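Local coordinates for protein major centromere autoantigen B (Homo sapiens, PDB 1HLV) that binds the CENP-B box DNA of centromeres through a helix-turn-helix DNA-binding region and kinks that DNA, at residues L8-K13 with T64-N69; S14-E19 with R33-P38. One frame throughout, in Å; residues are numbered along the deposited sequence.

Interaction 1: residues L8-K13 with T64-N69. With nucleotides of chain A; nucleotides of chain B.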
loop_
_atom_site.group_PDB
_atom_site.type_symbol
_atom_site.label_atom_id
_atom_site.label_comp_id
_atom_site.label_asym_id
_atom_site.label_seq_id
_atom_site.Cartn_x
_atom_site.Cartn_y
_atom_site.Cartn_z
ATOM N N LEU C 8 -0.413 -8.651 9.616
ATOM C CA LEU C 8 0.152 -7.454 10.222
ATOM C C LEU C 8 0.031 -6.240 9.305
ATOM O O LEU C 8 -0.057 -6.387 8.086
ATOM C CB LEU C 8 1.626 -7.718 10.540
ATOM C CG LEU C 8 1.888 -8.992 11.355
ATOM C CD1 LEU C 8 3.309 -9.459 11.144
ATOM C CD2 LEU C 8 1.627 -8.725 12.828
ATOM N N THR C 9 0.018 -5.040 9.885
ATOM C CA THR C 9 -0.062 -3.827 9.078
ATOM C C THR C 9 1.341 -3.456 8.627
ATOM O O THR C 9 2.331 -3.919 9.189
ATOM C CB THR C 9 -0.615 -2.620 9.860
ATOM O OG1 THR C 9 0.306 -2.262 10.897
ATOM C CG2 THR C 9 -1.979 -2.940 10.457
ATOM N N PHE C 10 1.430 -2.611 7.610
ATOM C CA PHE C 10 2.735 -2.210 7.136
ATOM C C PHE C 10 3.496 -1.476 8.222
ATOM O O PHE C 10 4.717 -1.608 8.318
ATOM C CB PHE C 10 2.606 -1.374 5.862
ATOM C CG PHE C 10 2.333 -2.205 4.646
ATOM C CD1 PHE C 10 1.123 -2.114 3.974
ATOM C CD2 PHE C 10 3.277 -3.132 4.203
ATOM C CE1 PHE C 10 0.851 -2.934 2.876
ATOM C CE2 PHE C 10 3.015 -3.957 3.105
ATOM C CZ PHE C 10 1.802 -3.858 2.443
ATOM N N ARG C 11 2.780 -0.729 9.057
ATOM C CA ARG C 11 3.431 -0.016 10.142
ATOM C C ARG C 11 4.023 -1.017 11.150
ATOM O O ARG C 11 5.128 -0.818 11.648
ATOM C CB ARG C 11 2.436 0.923 10.831
ATOM C CG ARG C 11 3.028 1.732 11.977
ATOM C CD ARG C 11 4.149 2.674 11.532
ATOM N NE ARG C 11 3.662 3.996 11.136
ATOM C CZ ARG C 11 3.329 4.350 9.895
ATOM N NH1 ARG C 11 3.428 3.481 8.897
ATOM N NH2 ARG C 11 2.894 5.582 9.653
ATOM N N GLU C 12 3.300 -2.102 11.425
ATOM C CA GLU C 12 3.767 -3.122 12.365
ATOM C C GLU C 12 4.986 -3.880 11.831
ATOM O O GLU C 12 5.940 -4.150 12.572
ATOM C CB GLU C 12 2.639 -4.116 12.682
ATOM C CG GLU C 12 1.570 -3.593 13.639
ATOM C CD GLU C 12 0.259 -4.380 13.562
ATOM O OE1 GLU C 12 -0.529 -4.330 14.534
ATOM O OE2 GLU C 12 0.003 -5.038 12.528
ATOM N N LYS C 13 4.945 -4.237 10.549
ATOM C CA LYS C 13 6.057 -4.952 9.936
ATOM C C LYS C 13 7.257 -4.016 9.836
ATOM O O LYS C 13 8.400 -4.440 9.936
ATOM C CB LYS C 13 5.655 -5.498 8.558
ATOM C CG LYS C 13 4.816 -6.773 8.661
ATOM C CD LYS C 13 4.281 -7.268 7.316
ATOM C CE LYS C 13 3.209 -6.327 6.760
ATOM N NZ LYS C 13 2.440 -6.943 5.642
ATOM N N THR C 64 -1.119 2.314 8.795
ATOM C CA THR C 64 -1.599 1.945 10.111
ATOM C C THR C 64 -2.703 0.905 9.988
ATOM O O THR C 64 -3.068 0.246 10.960
ATOM C CB THR C 64 -2.131 3.201 10.835
ATOM O OG1 THR C 64 -1.023 3.932 11.361
ATOM C CG2 THR C 64 -3.077 2.840 11.970
ATOM N N CYS C 65 -3.208 0.739 8.774
ATOM C CA CYS C 65 -4.298 -0.189 8.541
ATOM C C CYS C 65 -4.062 -1.156 7.396
ATOM O O CYS C 65 -4.484 -2.303 7.462
ATOM C CB CYS C 65 -5.565 0.618 8.293
ATOM S SG CYS C 65 -5.863 1.858 9.611
ATOM N N ARG C 66 -3.394 -0.682 6.348
ATOM C CA ARG C 66 -3.093 -1.498 5.174
ATOM C C ARG C 66 -2.168 -2.632 5.585
ATOM O O ARG C 66 -1.223 -2.419 6.340
ATOM C CB ARG C 66 -2.402 -0.640 4.109
ATOM C CG ARG C 66 -2.293 -1.299 2.757
ATOM C CD ARG C 66 -3.634 -1.347 2.060
ATOM N NE ARG C 66 -3.562 -2.055 0.782
ATOM C CZ ARG C 66 -4.502 -2.006 -0.157
ATOM N NH1 ARG C 66 -5.595 -1.281 0.035
ATOM N NH2 ARG C 66 -4.344 -2.679 -1.290
ATOM N N LYS C 67 -2.435 -3.835 5.093
ATOM C CA LYS C 67 -1.601 -4.983 5.433
ATOM C C LYS C 67 -0.998 -5.631 4.187
ATOM O O LYS C 67 0.113 -6.171 4.218
ATOM C CB LYS C 67 -2.439 -6.014 6.192
ATOM C CG LYS C 67 -3.060 -5.447 7.449
ATOM C CD LYS C 67 -3.989 -6.422 8.126
ATOM C CE LYS C 67 -4.623 -5.762 9.345
ATOM N NZ LYS C 67 -5.733 -6.573 9.909
ATOM N N THR C 68 -1.736 -5.541 3.090
ATOM C CA THR C 68 -1.350 -6.135 1.822
ATOM C C THR C 68 -1.075 -5.123 0.711
ATOM O O THR C 68 -1.798 -4.134 0.547
ATOM C CB THR C 68 -2.461 -7.067 1.373
ATOM O OG1 THR C 68 -2.440 -8.236 2.198
ATOM C CG2 THR C 68 -2.317 -7.436 -0.071
ATOM N N ASN C 69 -0.027 -5.372 -0.064
ATOM C CA ASN C 69 0.278 -4.470 -1.163
ATOM C C ASN C 69 -0.442 -4.942 -2.430
ATOM O O ASN C 69 0.121 -4.929 -3.528
ATOM C CB ASN C 69 1.779 -4.401 -1.428
ATOM C CG ASN C 69 2.126 -3.340 -2.453
ATOM O OD1 ASN C 69 3.181 -3.393 -3.093
ATOM N ND2 ASN C 69 1.232 -2.363 -2.616
ATOM P P DA A 13 -5.911 -5.077 3.469
ATOM O OP1 DA A 13 -4.664 -4.266 3.398
ATOM O OP2 DA A 13 -7.002 -4.689 4.399
ATOM O "O5'" DA A 13 -6.534 -5.183 2.013
ATOM C "C5'" DA A 13 -5.718 -5.527 0.912
ATOM C "C4'" DA A 13 -6.552 -5.621 -0.342
ATOM O "O4'" DA A 13 -7.295 -6.864 -0.377
ATOM C "C3'" DA A 13 -7.583 -4.502 -0.544
ATOM O "O3'" DA A 13 -7.593 -4.201 -1.931
ATOM C "C2'" DA A 13 -8.896 -5.187 -0.217
ATOM C "C1'" DA A 13 -8.614 -6.561 -0.794
ATOM N N9 DA A 13 -9.498 -7.651 -0.383
ATOM C C8 DA A 13 -10.101 -7.874 0.832
ATOM N N7 DA A 13 -10.868 -8.943 0.851
ATOM C C5 DA A 13 -10.762 -9.452 -0.437
ATOM C C6 DA A 13 -11.346 -10.568 -1.067
ATOM N N6 DA A 13 -12.219 -11.386 -0.470
ATOM N N1 DA A 13 -11.010 -10.811 -2.350
ATOM C C2 DA A 13 -10.164 -9.970 -2.960
ATOM N N3 DA A 13 -9.570 -8.879 -2.483
ATOM C C4 DA A 13 -9.911 -8.676 -1.201
ATOM P P DA B 13 2.392 -8.519 0.055
ATOM O OP1 DA B 13 2.413 -7.232 0.788
ATOM O OP2 DA B 13 3.526 -8.869 -0.839
ATOM O "O5'" DA B 13 2.163 -9.701 1.094
ATOM C "C5'" DA B 13 1.138 -9.614 2.077
ATOM C "C4'" DA B 13 1.171 -10.825 2.982
ATOM O "O4'" DA B 13 0.803 -12.023 2.257
ATOM C "C3'" DA B 13 2.518 -11.142 3.637
ATOM O "O3'" DA B 13 2.226 -11.789 4.870
ATOM C "C2'" DA B 13 3.094 -12.194 2.711
ATOM C "C1'" DA B 13 1.842 -12.991 2.398
ATOM N N9 DA B 13 1.889 -13.785 1.175
ATOM C C8 DA B 13 2.556 -13.520 -0.001
ATOM N N7 DA B 13 2.391 -14.442 -0.923
ATOM C C5 DA B 13 1.565 -15.378 -0.311
ATOM C C6 DA B 13 1.023 -16.598 -0.758
ATOM N N6 DA B 13 1.247 -17.104 -1.981
ATOM N N1 DA B 13 0.234 -17.291 0.105
ATOM C C2 DA B 13 0.017 -16.777 1.325
ATOM N N3 DA B 13 0.472 -15.638 1.858
ATOM C C4 DA B 13 1.246 -14.981 0.980
ATOM P P DA A 14 -8.091 -2.772 -2.454
ATOM O OP1 DA A 14 -6.966 -1.807 -2.411
ATOM O OP2 DA A 14 -9.375 -2.438 -1.787
ATOM O "O5'" DA A 14 -8.373 -3.103 -3.986
ATOM C "C5'" DA A 14 -7.386 -3.811 -4.739
ATOM C "C4'" DA A 14 -8.027 -4.629 -5.831
ATOM O "O4'" DA A 14 -8.482 -5.900 -5.301
ATOM C "C3'" DA A 14 -9.244 -3.943 -6.429
ATOM O "O3'" DA A 14 -9.087 -3.515 -7.758
ATOM C "C2'" DA A 14 -10.353 -4.974 -6.397
ATOM C "C1'" DA A 14 -9.771 -6.238 -5.797
ATOM N N9 DA A 14 -10.613 -6.581 -4.649
ATOM C C8 DA A 14 -10.597 -5.959 -3.425
ATOM N N7 DA A 14 -11.493 -6.417 -2.589
ATOM C C5 DA A 14 -12.132 -7.419 -3.300
ATOM C C6 DA A 14 -13.170 -8.300 -2.956
ATOM N N6 DA A 14 -13.754 -8.324 -1.756
ATOM N N1 DA A 14 -13.586 -9.175 -3.895
ATOM C C2 DA A 14 -12.985 -9.162 -5.090
ATOM N N3 DA A 14 -11.989 -8.391 -5.527
ATOM C C4 DA A 14 -11.601 -7.532 -4.571
HETATM O O HOH W 1 -0.882 -0.776 12.679
#
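The Lys-13 ammonium group is bonded to a backbone oxygen in a loop that itself grips DNA on both strands: Lys-13 NZ donates to Lys-67 O over 2.8 Å, approaching in the carbonyl plane at a C=O...N angle of 150°. The chain reaches it by bending at chi3, and the same NZ also forms a salt bridge to a DNA phosphate. Phe-10 N gives a 2.9 Å bond to the preceding loop carbonyl, Arg-66 O.

The Phe-10 ring lies against the same part of the loop. Lys-67 O lies over one face, offset toward the rim, while Asn-69 N comes to the edge, 3.5 Å from Phe-10 CZ. Arg-66 runs alongside: its CG is 3.5 Å from Phe-10 CE1, and ring and guanidinium are nearly coplanar, 13° apart. Tyr-59 of helix 49-59 meets the ring with its own plane almost parallel.

A bend at chi2 (73°) directs the Arg-66 guanidinium, whose NE donates to Thr-68 O at 2.7 Å and whose NH1 and NH2 both bond OP1 of DA14 of chain A. The NE bond to Thr-68 O probably helps fix the group's rotation. The amides of Lys-67 and Thr-68 converge on one oxygen, OP1 of DA13 of chain A, the Lys-67 N bond being the shorter at 2.8 Å; Asn-69 N turns instead to OP1 of DA13 of chain B.

Thr-9 packs its methyl CG2 against Thr-64 O at 3.4 Å, while a water joins Thr-9 OG1 to that same oxygen. With Thr-9 OG1 accepting from Glu-12 N and Glu-12 OE2 accepting from Thr-9 N, helix 10-22 begins in a capping box, docked on a loop that binds the DNA backbone in this helix-turn-helix protein.

Interaction 2: residues S14-E19 with R33-P38; sequences SRIIQE and RRFNIP. With nucleotides of chain B.
This is an apolar helix-to-helix contact with a charged border, joining helix 10-22 to the end of helix 28-35 and the turn after it. Phe-35 carries most of it. Ile-16 CG1 sits over one face of its ring, 3.8 Å from the centroid and only 14° off the normal, a CH-pi contact. At the ring edge Glu-19 CG approaches Phe-35 CE1 to 3.6 Å, and Arg-15 NE comes to 3.9 Å from Phe-35 CE2. The Arg-15 guanidinium stands almost upright to the ring (88°), so this is no flat cation-pi stack: the ring edge lies over the guanidinium face.

Both helices belong to the helix-turn-helix region, and the turn leading to helix 39-47 starts with a Schellman motif in which Asn-36 has positive phi. Next in the turn, Ile-37 meets Ile-16 tip to tip, CD1 to CD1 at 3.9 Å, and both rest on Leu-42 of helix 39-47. Pro-38, the N-cap of that helix, packs against the backbone of DC15 of chain B, its CD 3.4 Å from OP2.

At the border Arg-34 NH1 forms a salt bridge with Glu-19 OE2, 3.2 Å long and bent (N-H...O 142°). Glu-19 OE2 lies near the guanidinium plane, while NH1 meets it from the anti side and tilted out of the carboxylate plane; Arg-34 NE has a second carboxylate partner in Glu-30.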
loop_
_atom_site.group_PDB
_atom_site.type_symbol
_atom_site.label_atom_id
_atom_site.label_comp_id
_atom_site.label_asym_id
_atom_site.label_seq_id
_atom_site.Cartn_x
_atom_site.Cartn_y
_atom_site.Cartn_z
ATOM N N SER C 14 6.988 -2.735 9.660
ATOM C CA SER C 14 8.059 -1.758 9.590
ATOM C C SER C 14 8.762 -1.673 10.959
ATOM O O SER C 14 9.993 -1.598 11.039
ATOM C CB SER C 14 7.486 -0.394 9.214
ATOM O OG SER C 14 8.495 0.586 9.206
ATOM N N ARG C 15 7.978 -1.696 12.033
ATOM C CA ARG C 15 8.537 -1.619 13.375
ATOM C C ARG C 15 9.388 -2.854 13.659
ATOM O O ARG C 15 10.486 -2.752 14.211
ATOM C CB ARG C 15 7.419 -1.504 14.415
ATOM C CG ARG C 15 7.924 -1.376 15.846
ATOM C CD ARG C 15 6.775 -1.289 16.838
ATOM N NE ARG C 15 7.226 -1.389 18.226
ATOM C CZ ARG C 15 6.411 -1.441 19.277
ATOM N NH1 ARG C 15 5.097 -1.399 19.105
ATOM N NH2 ARG C 15 6.908 -1.547 20.503
ATOM N N ILE C 16 8.876 -4.020 13.282
ATOM C CA ILE C 16 9.595 -5.271 13.483
ATOM C C ILE C 16 10.946 -5.209 12.766
ATOM O O ILE C 16 11.978 -5.580 13.326
ATOM C CB ILE C 16 8.767 -6.469 12.949
ATOM C CG1 ILE C 16 7.534 -6.659 13.829
ATOM C CG2 ILE C 16 9.601 -7.738 12.928
ATOM C CD1 ILE C 16 6.589 -7.728 13.344
ATOM N N ILE C 17 10.930 -4.730 11.526
ATOM C CA ILE C 17 12.144 -4.606 10.732
ATOM C C ILE C 17 13.121 -3.681 11.440
ATOM O O ILE C 17 14.294 -4.005 11.608
ATOM C CB ILE C 17 11.826 -4.035 9.330
ATOM C CG1 ILE C 17 11.124 -5.100 8.488
ATOM C CG2 ILE C 17 13.096 -3.569 8.645
ATOM C CD1 ILE C 17 10.451 -4.543 7.252
ATOM N N GLN C 18 12.621 -2.524 11.854
ATOM C CA GLN C 18 13.434 -1.536 12.544
ATOM C C GLN C 18 14.031 -2.124 13.821
ATOM O O GLN C 18 15.158 -1.800 14.202
ATOM C CB GLN C 18 12.579 -0.319 12.888
ATOM C CG GLN C 18 13.317 0.753 13.659
ATOM C CD GLN C 18 12.394 1.836 14.189
ATOM O OE1 GLN C 18 12.837 2.753 14.885
ATOM N NE2 GLN C 18 11.103 1.735 13.866
ATOM N N GLU C 19 13.271 -2.987 14.482
ATOM C CA GLU C 19 13.738 -3.606 15.713
ATOM C C GLU C 19 14.983 -4.452 15.454
ATOM O O GLU C 19 15.945 -4.411 16.222
ATOM C CB GLU C 19 12.642 -4.485 16.320
ATOM C CG GLU C 19 12.997 -5.060 17.681
ATOM C CD GLU C 19 12.918 -4.024 18.793
ATOM O OE1 GLU C 19 12.973 -2.813 18.491
ATOM O OE2 GLU C 19 12.811 -4.424 19.972
ATOM N N ARG C 33 9.909 -13.383 19.580
ATOM C CA ARG C 33 9.165 -13.517 20.824
ATOM C C ARG C 33 8.599 -12.179 21.269
ATOM O O ARG C 33 7.438 -12.093 21.667
ATOM C CB ARG C 33 10.050 -14.071 21.940
ATOM C CG ARG C 33 9.281 -14.288 23.237
ATOM C CD ARG C 33 10.192 -14.308 24.460
ATOM N NE ARG C 33 9.835 -13.258 25.411
ATOM C CZ ARG C 33 10.260 -12.000 25.341
ATOM N NH1 ARG C 33 11.072 -11.624 24.363
ATOM N NH2 ARG C 33 9.864 -11.108 26.242
ATOM N N ARG C 34 9.425 -11.139 21.207
ATOM C CA ARG C 34 9.004 -9.803 21.607
ATOM C C ARG C 34 7.759 -9.329 20.875
ATOM O O ARG C 34 6.969 -8.563 21.423
ATOM C CB ARG C 34 10.123 -8.799 21.365
ATOM C CG ARG C 34 11.342 -9.016 22.220
ATOM C CD ARG C 34 12.335 -7.899 22.002
ATOM N NE ARG C 34 13.488 -8.036 22.878
ATOM C CZ ARG C 34 14.407 -7.093 23.044
ATOM N NH1 ARG C 34 14.302 -5.942 22.386
ATOM N NH2 ARG C 34 15.421 -7.297 23.875
ATOM N N PHE C 35 7.593 -9.764 19.631
ATOM C CA PHE C 35 6.429 -9.368 18.857
ATOM C C PHE C 35 5.413 -10.478 18.800
ATOM O O PHE C 35 4.357 -10.332 18.189
ATOM C CB PHE C 35 6.834 -8.938 17.448
ATOM C CG PHE C 35 7.611 -7.664 17.425
ATOM C CD1 PHE C 35 9.000 -7.680 17.443
ATOM C CD2 PHE C 35 6.953 -6.441 17.468
ATOM C CE1 PHE C 35 9.724 -6.500 17.507
ATOM C CE2 PHE C 35 7.669 -5.246 17.535
ATOM C CZ PHE C 35 9.058 -5.278 17.555
ATOM N N ASN C 36 5.738 -11.590 19.446
ATOM C CA ASN C 36 4.833 -12.726 19.497
ATOM C C ASN C 36 4.451 -13.210 18.100
ATOM O O ASN C 36 3.272 -13.293 17.765
ATOM C CB ASN C 36 3.571 -12.336 20.269
ATOM C CG ASN C 36 2.667 -13.522 20.557
ATOM O OD1 ASN C 36 1.456 -13.361 20.703
ATOM N ND2 ASN C 36 3.252 -14.715 20.658
ATOM N N ILE C 37 5.453 -13.508 17.282
ATOM C CA ILE C 37 5.225 -14.008 15.931
ATOM C C ILE C 37 6.176 -15.170 15.693
ATOM O O ILE C 37 7.264 -15.219 16.268
ATOM C CB ILE C 37 5.508 -12.940 14.860
ATOM C CG1 ILE C 37 6.942 -12.427 15.011
ATOM C CG2 ILE C 37 4.491 -11.822 14.959
ATOM C CD1 ILE C 37 7.375 -11.475 13.911
ATOM N N PRO C 38 5.786 -16.121 14.835
ATOM C CA PRO C 38 6.658 -17.266 14.563
ATOM C C PRO C 38 7.983 -16.801 13.966
ATOM O O PRO C 38 8.017 -15.832 13.206
ATOM C CB PRO C 38 5.845 -18.090 13.562
ATOM C CG PRO C 38 4.415 -17.711 13.870
ATOM C CD PRO C 38 4.525 -16.226 14.083
ATOM P P DC B 15 1.394 -16.026 11.198
ATOM O OP1 DC B 15 0.167 -16.159 12.026
ATOM O OP2 DC B 15 2.476 -15.104 11.636
ATOM O "O5'" DC B 15 1.978 -17.488 10.965
ATOM C "C5'" DC B 15 1.101 -18.567 10.658
ATOM C "C4'" DC B 15 1.892 -19.803 10.296
ATOM O "O4'" DC B 15 2.466 -19.692 8.970
ATOM C "C3'" DC B 15 3.060 -20.126 11.228
ATOM O "O3'" DC B 15 3.156 -21.546 11.333
ATOM C "C2'" DC B 15 4.262 -19.621 10.445
ATOM C "C1'" DC B 15 3.848 -20.009 9.038
ATOM N N1 DC B 15 4.533 -19.338 7.917
ATOM C C2 DC B 15 4.435 -19.916 6.645
ATOM O O2 DC B 15 3.789 -20.967 6.515
ATOM N N3 DC B 15 5.040 -19.317 5.593
ATOM C C4 DC B 15 5.724 -18.182 5.774
ATOM N N4 DC B 15 6.291 -17.613 4.700
ATOM C C5 DC B 15 5.851 -17.576 7.062
ATOM C C6 DC B 15 5.243 -18.184 8.097
#

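Both contacts draw on helix 10-22, interaction 1 at its first turn and interaction 2 on the residues that follow; their centres are about 13 Å apart. Along the chain, interaction 2 is nested inside the loop that interaction 1 closes. Each is partly buried, but the chemistry differs. Interaction 1 depends on main-chain oxygens and amides around one aromatic ring, with phosphates of both DNA strands at its border. Interaction 2 joins two helices through aliphatic and aromatic carbon, edged by a salt bridge, and touches DNA only through the proline at the start of helix 39-47. That helix backs both, with Ile-45 touching Lys-13 and Ile-16.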